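Local atomic coordinates of cellulase IBT99 (Metagenomes, PDB entry 6WBT), a protein that probably hydrolyses 6-phospho-alpha-glucosides with the help of bound NAD and a manganese ion. Residues D2-I7 against K30-E35; G116-M121 against M410-N415; A151-K156 against A391-L396. One frame throughout, in Å; residues are numbered along the deposited sequence.

Overall arrangement
Interaction 1 lies toward the outside of the NAD-binding part of the chain, about 25 Å from the chain centre and partly exposed; interactions 2 and 3 are buried helix packing. Their chemistry follows: backbone hydrogen bonds join the strands of interaction 1, whereas no hydrogen bond crosses between the segments in either helix pair. Interactions 2 and 3 have centres about 8 Å apart and touch each other, because helix 380-402 packs against both helix 114-136 and helix 405-414. Met117 thus reaches Cys392 and Leu396 as well as Phe412. Interactions 2 and 3 both border the second subunit, while interaction 1, about 39 and 34 Å away between centres, touches no other chain.

Interaction 1: residues D2-I7 against K30-E35; sequences DKELKI and KINIKE
Leu5 and Asn32 meet through the main chain: Leu5 N donates to Asn32 O at 2.8 Å. The carbonyl of the same residue, Leu5 O, receives two consecutive amides, Lys34 N at 2.6 Å and, weakly, Glu35 N at 3.4 Å. Ile7 N then binds Glu35 O at 3.1 Å. Leu5 therefore pairs with Ile33 but Lys6 with Glu35, leaving Lys34 as the extra residue of a beta bulge; its helical backbone conformation fits that role. The two parallel strands belong to a beta-alpha-beta unit, strand 5-10, helix 17-25 and strand 33-39, within the Rossmann-like domain. Before the bridged pairs, the exposed side chains of Glu4 and Asn32 run side by side in the same direction. With Asn32 CG anti to the backbone N (chi1 -164°), OD1 comes beside Glu4, 3.4 Å from Glu4 CG, the carboxylate and amide planes 46° apart. Glu4 CB also meets Lys34 CB at 3.5 Å, before the extended lysine chain leads away. Further out, Leu5 and Ile33 share a face, where Leu5 packs on Ile333 and Tyr81 and Ile33 on Leu24. On the face of Lys6 and Glu35, Lys6 NZ binds Thr77 O and makes a cation-pi contact with Trp37. Asp80, just before strand 81-84, accepts from Lys6 N and pairs with Lys3 NZ.

Interaction 2: residues G116-M121 against M410-N415; sequences GMTYGM and MAFTMN. With NAD (nicotinamide-adenine-dinucleotide), chain G.
A Met-aromatic contact joins helix 114-136 to helix 405-414, the former from the nucleotide-binding part of the enzyme and the latter from its C-terminal domain. The axes of the two helical segments run roughly antiparallel (149° between N-to-C directions), 11.6 Å apart at closest, a distance that Met117 and Phe412 bridge. Met117, present as selenomethionine and bent at chi3 (-67°), lays its CE methyl over the middle of the Phe412 ring, 3.6 Å from the centroid and 12° off the normal. Its SE stands farther off above the same ring, 4.5 Å from the centroid, and touches Ala411 O at 3.5 Å. Asn415 CB adds a contact with the methyl at 4.1 Å. At the edge of the ring, Thr118 OG1 approaches Phe412 CZ at 4.0 Å, although its hydrogen bond goes back to Ala114 O. Ala424 and Leu428 of helix 421-434 also pack on Phe412. Tyr119 points from its helix to the NAD: Tyr119 OH donates to O3D of the ribose at 2.6 Å, the acceptor lying in the plane of the ring. With no hydrogen bond between the segments, the helices are held by shape and dispersion, while the directional bond of Tyr119 is spent on the cofactor.

Interaction 3: residues A151-K156 against A391-L396; sequences AAIVAK and ACEGLL
The carboxylate of Glu393 is the flat group of this contact, and Ala152 CB lies obliquely to one side of its plane, nearer one oxygen than the other: 3.3 Å from Glu393 OE2 and 3.7 Å from Glu393 OE1. No hydrogen bond crosses between the segments. Glu393 CG, anti to the carbonyl carbon (chi1 -61°), passes Ile153 CG1 at 4.2 Å, and the extended chain beyond it carries the carboxylate to Ala152. Lys156 approaches from the OE1 end of the carboxylate, its NZ close to the plane, but NZ stops 4.5 Å from Glu393 OE1, beyond a salt bridge; opposite charges at that range may still attract weakly. The ammonium is instead paired with Asp390. Bends at chi3 and chi4 (chi3 -120°) fold the lysine chain against the backbone of helix 380-402, where Lys156 CD rests 3.9 Å from Gly394 CA. Apolar packing continues beside Glu393: Ile153 CD1 meets Leu396 CD2 at 3.7 Å. The axes of segments 151-156 and 391-396 come within 9.7 Å and cross at -54°. This buried helix-helix packing joins the Rossmann part to the C-terminal family region, with the Ala152 side chain about 9 Å from the bound manganese ion. Helix 151-161 also lies against strand 338-345, with Ala151 and Ala155 on Ile343. Leu396 reaches Met117 and Met121 of helix 114-136 and Ala411 of helix 405-414, while Leu395 packs on Phe381 of the second subunit.

Interaction 1: residues D2-I7 against K30-E35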
loop_
_atom_site.group_PDB
_atom_site.type_symbol
_atom_site.label_atom_id
_atom_site.label_comp_id
_atom_site.label_asym_id
_atom_site.label_seq_id
_atom_site.Cartn_x
_atom_site.Cartn_y
_atom_site.Cartn_z
ATOM N N ASP A 2 -41.495 -14.679 3.428
ATOM C CA ASP A 2 -42.229 -15.040 4.635
ATOM C C ASP A 2 -42.870 -13.807 5.264
ATOM O O ASP A 2 -43.939 -13.891 5.871
ATOM C CB ASP A 2 -41.303 -15.730 5.641
ATOM C CG ASP A 2 -42.059 -16.353 6.798
ATOM O OD1 ASP A 2 -42.755 -17.366 6.577
ATOM O OD2 ASP A 2 -41.954 -15.833 7.928
ATOM N N LYS A 3 -42.212 -12.661 5.112
ATOM C CA LYS A 3 -42.702 -11.392 5.631
ATOM C C LYS A 3 -43.207 -10.522 4.488
ATOM O O LYS A 3 -42.572 -10.434 3.432
ATOM C CB LYS A 3 -41.607 -10.647 6.401
ATOM C CG LYS A 3 -42.028 -9.261 6.873
ATOM C CD LYS A 3 -40.852 -8.463 7.408
ATOM C CE LYS A 3 -41.273 -7.043 7.751
ATOM N NZ LYS A 3 -40.134 -6.223 8.249
ATOM N N GLU A 4 -44.354 -9.884 4.706
ATOM C CA GLU A 4 -44.897 -8.954 3.725
ATOM C C GLU A 4 -44.052 -7.685 3.697
ATOM O O GLU A 4 -43.717 -7.128 4.746
ATOM C CB GLU A 4 -46.349 -8.631 4.066
ATOM C CG GLU A 4 -47.136 -9.822 4.584
ATOM C CD GLU A 4 -48.508 -9.437 5.100
ATOM O OE1 GLU A 4 -49.437 -9.293 4.278
ATOM O OE2 GLU A 4 -48.653 -9.269 6.329
ATOM N N LEU A 5 -43.711 -7.226 2.496
ATOM C CA LEU A 5 -42.755 -6.144 2.312
ATOM C C LEU A 5 -43.444 -4.882 1.808
ATOM O O LEU A 5 -44.375 -4.949 0.999
ATOM C CB LEU A 5 -41.656 -6.552 1.329
ATOM C CG LEU A 5 -40.806 -7.757 1.733
ATOM C CD1 LEU A 5 -39.889 -8.156 0.595
ATOM C CD2 LEU A 5 -40.004 -7.449 2.986
ATOM N N LYS A 6 -42.970 -3.733 2.287
ATOM C CA LYS A 6 -43.428 -2.427 1.824
ATOM C C LYS A 6 -42.379 -1.869 0.869
ATOM O O LYS A 6 -41.304 -1.437 1.300
ATOM C CB LYS A 6 -43.662 -1.481 3.000
ATOM C CG LYS A 6 -43.963 -0.046 2.595
ATOM C CD LYS A 6 -44.127 0.852 3.811
ATOM C CE LYS A 6 -44.326 2.303 3.404
ATOM N NZ LYS A 6 -44.538 3.191 4.581
ATOM N N ILE A 7 -42.689 -1.881 -0.425
ATOM C CA ILE A 7 -41.770 -1.428 -1.462
ATOM C C ILE A 7 -42.100 0.016 -1.808
ATOM O O ILE A 7 -43.263 0.350 -2.071
ATOM C CB ILE A 7 -41.849 -2.326 -2.708
ATOM C CG1 ILE A 7 -41.847 -3.802 -2.306
ATOM C CG2 ILE A 7 -40.692 -2.031 -3.648
ATOM C CD1 ILE A 7 -40.591 -4.243 -1.586
ATOM N N LYS A 30 -41.892 -14.619 -5.565
ATOM C CA LYS A 30 -40.639 -14.473 -4.836
ATOM C C LYS A 30 -40.604 -13.229 -3.960
ATOM O O LYS A 30 -39.919 -13.224 -2.931
ATOM C CB LYS A 30 -39.461 -14.444 -5.815
ATOM C CG LYS A 30 -39.395 -15.647 -6.744
ATOM C CD LYS A 30 -38.166 -16.505 -6.472
ATOM C CE LYS A 30 -38.228 -17.163 -5.104
ATOM N NZ LYS A 30 -37.002 -17.956 -4.814
ATOM N N ILE A 31 -41.323 -12.176 -4.339
ATOM C CA ILE A 31 -41.365 -10.930 -3.584
ATOM C C ILE A 31 -42.783 -10.763 -3.056
ATOM O O ILE A 31 -43.720 -10.527 -3.830
ATOM C CB ILE A 31 -40.939 -9.723 -4.433
ATOM C CG1 ILE A 31 -39.438 -9.766 -4.735
ATOM C CG2 ILE A 31 -41.282 -8.425 -3.721
ATOM C CD1 ILE A 31 -39.053 -10.638 -5.909
ATOM N N ASN A 32 -42.943 -10.891 -1.742
ATOM C CA ASN A 32 -44.251 -10.764 -1.102
ATOM C C ASN A 32 -44.521 -9.284 -0.865
ATOM O O ASN A 32 -43.979 -8.681 0.064
ATOM C CB ASN A 32 -44.290 -11.558 0.198
ATOM C CG ASN A 32 -45.700 -11.782 0.699
ATOM O OD1 ASN A 32 -46.127 -11.177 1.683
ATOM N ND2 ASN A 32 -46.437 -12.650 0.017
ATOM N N ILE A 33 -45.365 -8.693 -1.704
ATOM C CA ILE A 33 -45.594 -7.252 -1.694
ATOM C C ILE A 33 -46.783 -6.950 -0.788
ATOM O O ILE A 33 -47.931 -7.242 -1.134
ATOM C CB ILE A 33 -45.826 -6.713 -3.111
ATOM C CG1 ILE A 33 -44.627 -7.037 -4.006
ATOM C CG2 ILE A 33 -46.077 -5.215 -3.074
ATOM C CD1 ILE A 33 -44.814 -6.632 -5.452
ATOM N N LYS A 34 -46.508 -6.358 0.377
ATOM C CA LYS A 34 -47.585 -5.864 1.228
ATOM C C LYS A 34 -48.247 -4.640 0.608
ATOM O O LYS A 34 -49.467 -4.612 0.410
ATOM C CB LYS A 34 -47.048 -5.534 2.621
ATOM C CG LYS A 34 -47.949 -4.622 3.437
ATOM C CD LYS A 34 -47.156 -3.918 4.526
ATOM C CE LYS A 34 -47.965 -2.815 5.187
ATOM N NZ LYS A 34 -47.116 -1.986 6.090
ATOM N N GLU A 35 -47.453 -3.617 0.295
ATOM C CA GLU A 35 -47.946 -2.410 -0.350
ATOM C C GLU A 35 -46.902 -1.907 -1.336
ATOM O O GLU A 35 -45.704 -2.155 -1.174
ATOM C CB GLU A 35 -48.270 -1.304 0.663
ATOM C CG GLU A 35 -49.520 -1.546 1.489
ATOM C CD GLU A 35 -49.775 -0.433 2.483
ATOM O OE1 GLU A 35 -50.820 0.243 2.370
ATOM O OE2 GLU A 35 -48.926 -0.228 3.374
#

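Interaction 2: residues G116-M121 against M410-N415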
loop_
_atom_site.group_PDB
_atom_site.type_symbol
_atom_site.label_atom_id
_atom_site.label_comp_id
_atom_site.label_asym_id
_atom_site.label_seq_id
_atom_site.Cartn_x
_atom_site.Cartn_y
_atom_site.Cartn_z
ATOM N N GLY A 116 -22.371 15.799 -16.558
ATOM C CA GLY A 116 -22.514 14.772 -15.548
ATOM C C GLY A 116 -22.089 15.241 -14.173
ATOM O O GLY A 116 -22.728 14.906 -13.172
HETATM N N MSE A 117 -20.999 15.999 -14.111
HETATM C CA MSE A 117 -20.531 16.569 -12.853
HETATM C C MSE A 117 -21.545 17.563 -12.302
HETATM O O MSE A 117 -21.759 17.644 -11.092
HETATM C CB MSE A 117 -19.173 17.250 -13.045
HETATM C CG MSE A 117 -18.041 16.291 -13.360
HETATM SE SE MSE A 117 -16.301 17.163 -13.392
HETATM C CE MSE A 117 -16.551 18.297 -14.955
ATOM N N THR A 118 -22.164 18.328 -13.206
ATOM C CA THR A 118 -23.219 19.251 -12.799
ATOM C C THR A 118 -24.439 18.490 -12.298
ATOM O O THR A 118 -25.014 18.831 -11.257
ATOM C CB THR A 118 -23.595 20.163 -13.965
ATOM O OG1 THR A 118 -22.434 20.882 -14.401
ATOM C CG2 THR A 118 -24.671 21.149 -13.546
ATOM N N TYR A 119 -24.850 17.455 -13.033
ATOM C CA TYR A 119 -25.937 16.596 -12.578
ATOM C C TYR A 119 -25.584 15.902 -11.268
ATOM O O TYR A 119 -26.465 15.649 -10.440
ATOM C CB TYR A 119 -26.266 15.571 -13.664
ATOM C CG TYR A 119 -27.450 14.676 -13.371
ATOM C CD1 TYR A 119 -28.510 15.112 -12.587
ATOM C CD2 TYR A 119 -27.504 13.387 -13.886
ATOM C CE1 TYR A 119 -29.588 14.288 -12.322
ATOM C CE2 TYR A 119 -28.576 12.559 -13.627
ATOM C CZ TYR A 119 -29.614 13.013 -12.845
ATOM O OH TYR A 119 -30.681 12.183 -12.588
ATOM N N GLY A 120 -24.300 15.602 -11.057
ATOM C CA GLY A 120 -23.901 14.922 -9.837
ATOM C C GLY A 120 -24.075 15.776 -8.596
ATOM O O GLY A 120 -24.574 15.301 -7.572
HETATM N N MSE A 121 -23.672 17.042 -8.666
HETATM C CA MSE A 121 -23.742 17.929 -7.509
HETATM C C MSE A 121 -25.183 18.268 -7.134
HETATM O O MSE A 121 -25.464 18.632 -5.992
HETATM C CB MSE A 121 -22.952 19.214 -7.765
HETATM C CG MSE A 121 -21.445 19.012 -7.824
HETATM SE SE MSE A 121 -20.463 20.599 -7.256
HETATM C CE MSE A 121 -21.149 20.735 -5.435
HETATM N N MSE A 410 -11.033 22.451 -9.656
HETATM C CA MSE A 410 -10.089 21.347 -9.757
HETATM C C MSE A 410 -10.761 20.108 -10.339
HETATM O O MSE A 410 -10.133 19.324 -11.050
HETATM C CB MSE A 410 -9.491 21.031 -8.385
HETATM C CG MSE A 410 -8.476 22.051 -7.901
HETATM SE SE MSE A 410 -7.829 21.679 -6.100
HETATM C CE MSE A 410 -6.337 22.931 -6.052
ATOM N N ALA A 411 -12.048 19.939 -10.028
ATOM C CA ALA A 411 -12.791 18.801 -10.557
ATOM C C ALA A 411 -13.039 18.950 -12.053
ATOM O O ALA A 411 -12.950 17.973 -12.805
ATOM C CB ALA A 411 -14.112 18.640 -9.806
ATOM N N PHE A 412 -13.349 20.168 -12.504
ATOM C CA PHE A 412 -13.596 20.388 -13.926
ATOM C C PHE A 412 -12.299 20.365 -14.724
ATOM O O PHE A 412 -12.269 19.863 -15.854
ATOM C CB PHE A 412 -14.336 21.711 -14.129
ATOM C CG PHE A 412 -15.817 21.624 -13.878
ATOM C CD1 PHE A 412 -16.304 21.309 -12.620
ATOM C CD2 PHE A 412 -16.720 21.866 -14.899
ATOM C CE1 PHE A 412 -17.664 21.229 -12.386
ATOM C CE2 PHE A 412 -18.082 21.788 -14.671
ATOM C CZ PHE A 412 -18.554 21.470 -13.413
ATOM N N THR A 413 -11.214 20.899 -14.155
ATOM C CA THR A 413 -9.928 20.872 -14.845
ATOM C C THR A 413 -9.425 19.445 -15.036
ATOM O O THR A 413 -8.800 19.138 -16.059
ATOM C CB THR A 413 -8.901 21.700 -14.067
ATOM O OG1 THR A 413 -9.356 23.056 -13.962
ATOM C CG2 THR A 413 -7.546 21.679 -14.761
HETATM N N MSE A 414 -9.705 18.563 -14.083
HETATM C CA MSE A 414 -9.209 17.191 -14.116
HETATM C C MSE A 414 -9.866 16.343 -15.207
HETATM O O MSE A 414 -9.241 15.433 -15.754
HETATM C CB MSE A 414 -9.426 16.527 -12.752
HETATM C CG MSE A 414 -8.871 15.118 -12.640
HETATM SE SE MSE A 414 -6.925 15.074 -12.610
HETATM C CE MSE A 414 -6.643 16.085 -10.968
ATOM N N ASN A 415 -11.123 16.652 -15.521
ATOM C CA ASN A 415 -11.896 15.816 -16.430
ATOM C C ASN A 415 -11.284 15.810 -17.826
ATOM O O ASN A 415 -10.748 16.818 -18.295
ATOM C CB ASN A 415 -13.344 16.304 -16.492
ATOM C CG ASN A 415 -14.284 15.267 -17.073
ATOM O OD1 ASN A 415 -14.409 15.137 -18.290
ATOM N ND2 ASN A 415 -14.953 14.522 -16.201
HETATM P PA NAD G . -37.645 11.806 -14.990
HETATM O O1A NAD G . -37.142 13.211 -14.990
HETATM O O2A NAD G . -38.607 11.405 -16.059
HETATM O O5B NAD G . -38.278 11.482 -13.549
HETATM C C5B NAD G . -37.472 11.678 -12.355
HETATM C C4B NAD G . -38.383 11.827 -11.160
HETATM O O4B NAD G . -37.591 12.083 -9.969
HETATM C C3B NAD G . -39.406 12.973 -11.228
HETATM O O3B NAD G . -40.694 12.484 -10.875
HETATM C C2B NAD G . -38.897 13.953 -10.165
HETATM O O2B NAD G . -39.893 14.804 -9.640
HETATM C C1B NAD G . -38.319 12.972 -9.156
HETATM N N9A NAD G . -37.423 13.577 -8.177
HETATM C C8A NAD G . -36.539 14.604 -8.396
HETATM N N7A NAD G . -35.867 14.951 -7.327
HETATM C C5A NAD G . -36.342 14.109 -6.334
HETATM C C6A NAD G . -36.025 13.985 -4.967
HETATM N N6A NAD G . -35.123 14.741 -4.348
HETATM N N1A NAD G . -36.687 13.044 -4.255
HETATM C C2A NAD G . -37.596 12.288 -4.885
HETATM N N3A NAD G . -37.974 12.315 -6.159
HETATM C C4A NAD G . -37.305 13.257 -6.843
HETATM O O3 NAD G . -36.392 10.807 -15.031
HETATM P PN NAD G . -36.105 9.464 -15.862
HETATM O O1N NAD G . -37.248 8.523 -15.671
HETATM O O2N NAD G . -35.709 9.832 -17.253
HETATM O O5D NAD G . -34.825 8.911 -15.075
HETATM C C5D NAD G . -34.937 8.737 -13.640
HETATM C C4D NAD G . -33.569 8.470 -13.064
HETATM O O4D NAD G . -33.137 7.149 -13.464
HETATM C C3D NAD G . -32.451 9.414 -13.532
HETATM O O3D NAD G . -31.663 9.811 -12.418
HETATM C C2D NAD G . -31.662 8.498 -14.473
HETATM O O2D NAD G . -30.336 8.923 -14.740
HETATM C C1D NAD G . -31.740 7.186 -13.703
HETATM N N1N NAD G . -31.363 6.011 -14.539
HETATM C C2N NAD G . -30.161 5.389 -14.334
HETATM C C3N NAD G . -29.780 4.311 -15.118
HETATM C C7N NAD G . -28.469 3.636 -14.803
HETATM O O7N NAD G . -27.788 3.183 -15.719
HETATM N N7N NAD G . -28.122 3.529 -13.528
HETATM C C4N NAD G . -30.623 3.889 -16.141
HETATM C C5N NAD G . -31.845 4.501 -16.314
HETATM C C6N NAD G . -32.198 5.556 -15.502
#

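Interaction 3: residues A151-K156 against A391-L396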
loop_
_atom_site.group_PDB
_atom_site.type_symbol
_atom_site.label_atom_id
_atom_site.label_comp_id
_atom_site.label_asym_id
_atom_site.label_seq_id
_atom_site.Cartn_x
_atom_site.Cartn_y
_atom_site.Cartn_z
ATOM N N ALA A 151 -24.383 7.538 -11.012
ATOM C CA ALA A 151 -24.135 6.524 -9.992
ATOM C C ALA A 151 -22.704 6.574 -9.474
ATOM O O ALA A 151 -22.445 6.164 -8.338
ATOM C CB ALA A 151 -24.453 5.136 -10.546
ATOM N N ALA A 152 -21.767 7.070 -10.282
ATOM C CA ALA A 152 -20.377 7.145 -9.842
ATOM C C ALA A 152 -20.193 8.213 -8.771
ATOM O O ALA A 152 -19.554 7.972 -7.741
ATOM C CB ALA A 152 -19.462 7.418 -11.035
ATOM N N ILE A 153 -20.753 9.404 -8.996
ATOM C CA ILE A 153 -20.541 10.508 -8.068
ATOM C C ILE A 153 -21.365 10.317 -6.799
ATOM O O ILE A 153 -20.886 10.579 -5.690
ATOM C CB ILE A 153 -20.857 11.849 -8.757
ATOM C CG1 ILE A 153 -19.906 12.074 -9.934
ATOM C CG2 ILE A 153 -20.766 12.999 -7.764
ATOM C CD1 ILE A 153 -20.223 13.306 -10.748
ATOM N N VAL A 154 -22.608 9.850 -6.937
ATOM C CA VAL A 154 -23.473 9.735 -5.767
ATOM C C VAL A 154 -23.008 8.609 -4.852
ATOM O O VAL A 154 -23.155 8.698 -3.627
ATOM C CB VAL A 154 -24.944 9.552 -6.195
ATOM C CG1 VAL A 154 -25.384 10.703 -7.087
ATOM C CG2 VAL A 154 -25.149 8.215 -6.892
ATOM N N ALA A 155 -22.431 7.543 -5.412
ATOM C CA ALA A 155 -21.958 6.444 -4.577
ATOM C C ALA A 155 -20.724 6.849 -3.783
ATOM O O ALA A 155 -20.601 6.509 -2.600
ATOM C CB ALA A 155 -21.663 5.215 -5.435
ATOM N N LYS A 156 -19.800 7.577 -4.415
ATOM C CA LYS A 156 -18.629 8.065 -3.698
ATOM C C LYS A 156 -19.008 9.111 -2.659
ATOM O O LYS A 156 -18.352 9.212 -1.616
ATOM C CB LYS A 156 -17.611 8.638 -4.686
ATOM C CG LYS A 156 -16.263 8.970 -4.070
ATOM C CD LYS A 156 -15.343 9.634 -5.081
ATOM C CE LYS A 156 -14.074 8.827 -5.289
ATOM N NZ LYS A 156 -14.352 7.496 -5.897
ATOM N N ALA A 391 -9.893 10.977 -9.026
ATOM C CA ALA A 391 -9.514 12.272 -8.475
ATOM C C ALA A 391 -10.517 13.346 -8.874
ATOM O O ALA A 391 -10.870 14.208 -8.061
ATOM C CB ALA A 391 -8.107 12.649 -8.934
ATOM N N CYS A 392 -10.990 13.304 -10.122
ATOM C CA CYS A 392 -11.999 14.257 -10.573
ATOM C C CYS A 392 -13.281 14.126 -9.761
ATOM O O CYS A 392 -13.801 15.114 -9.230
ATOM C CB CYS A 392 -12.280 14.050 -12.062
ATOM S SG CYS A 392 -13.759 14.884 -12.665
ATOM N N GLU A 393 -13.809 12.904 -9.655
ATOM C CA GLU A 393 -15.016 12.688 -8.864
ATOM C C GLU A 393 -14.761 12.917 -7.380
ATOM O O GLU A 393 -15.663 13.359 -6.660
ATOM C CB GLU A 393 -15.553 11.277 -9.102
ATOM C CG GLU A 393 -15.935 10.999 -10.547
ATOM C CD GLU A 393 -16.362 9.561 -10.770
ATOM O OE1 GLU A 393 -16.243 8.751 -9.827
ATOM O OE2 GLU A 393 -16.815 9.242 -11.890
ATOM N N GLY A 394 -13.546 12.629 -6.908
ATOM C CA GLY A 394 -13.232 12.876 -5.510
ATOM C C GLY A 394 -13.182 14.355 -5.175
ATOM O O GLY A 394 -13.671 14.778 -4.124
ATOM N N LEU A 395 -12.592 15.160 -6.063
ATOM C CA LEU A 395 -12.552 16.602 -5.840
ATOM C C LEU A 395 -13.942 17.220 -5.915
ATOM O O LEU A 395 -14.205 18.230 -5.251
ATOM C CB LEU A 395 -11.622 17.265 -6.855
ATOM C CG LEU A 395 -10.127 16.971 -6.717
ATOM C CD1 LEU A 395 -9.384 17.389 -7.975
ATOM C CD2 LEU A 395 -9.552 17.669 -5.495
ATOM N N LEU A 396 -14.839 16.635 -6.711
ATOM C CA LEU A 396 -16.194 17.167 -6.810
ATOM C C LEU A 396 -17.004 16.874 -5.554
ATOM O O LEU A 396 -17.851 17.685 -5.161
ATOM C CB LEU A 396 -16.897 16.594 -8.040
ATOM C CG LEU A 396 -18.191 17.298 -8.448
ATOM C CD1 LEU A 396 -17.894 18.695 -8.965
ATOM C CD2 LEU A 396 -18.944 16.485 -9.487
#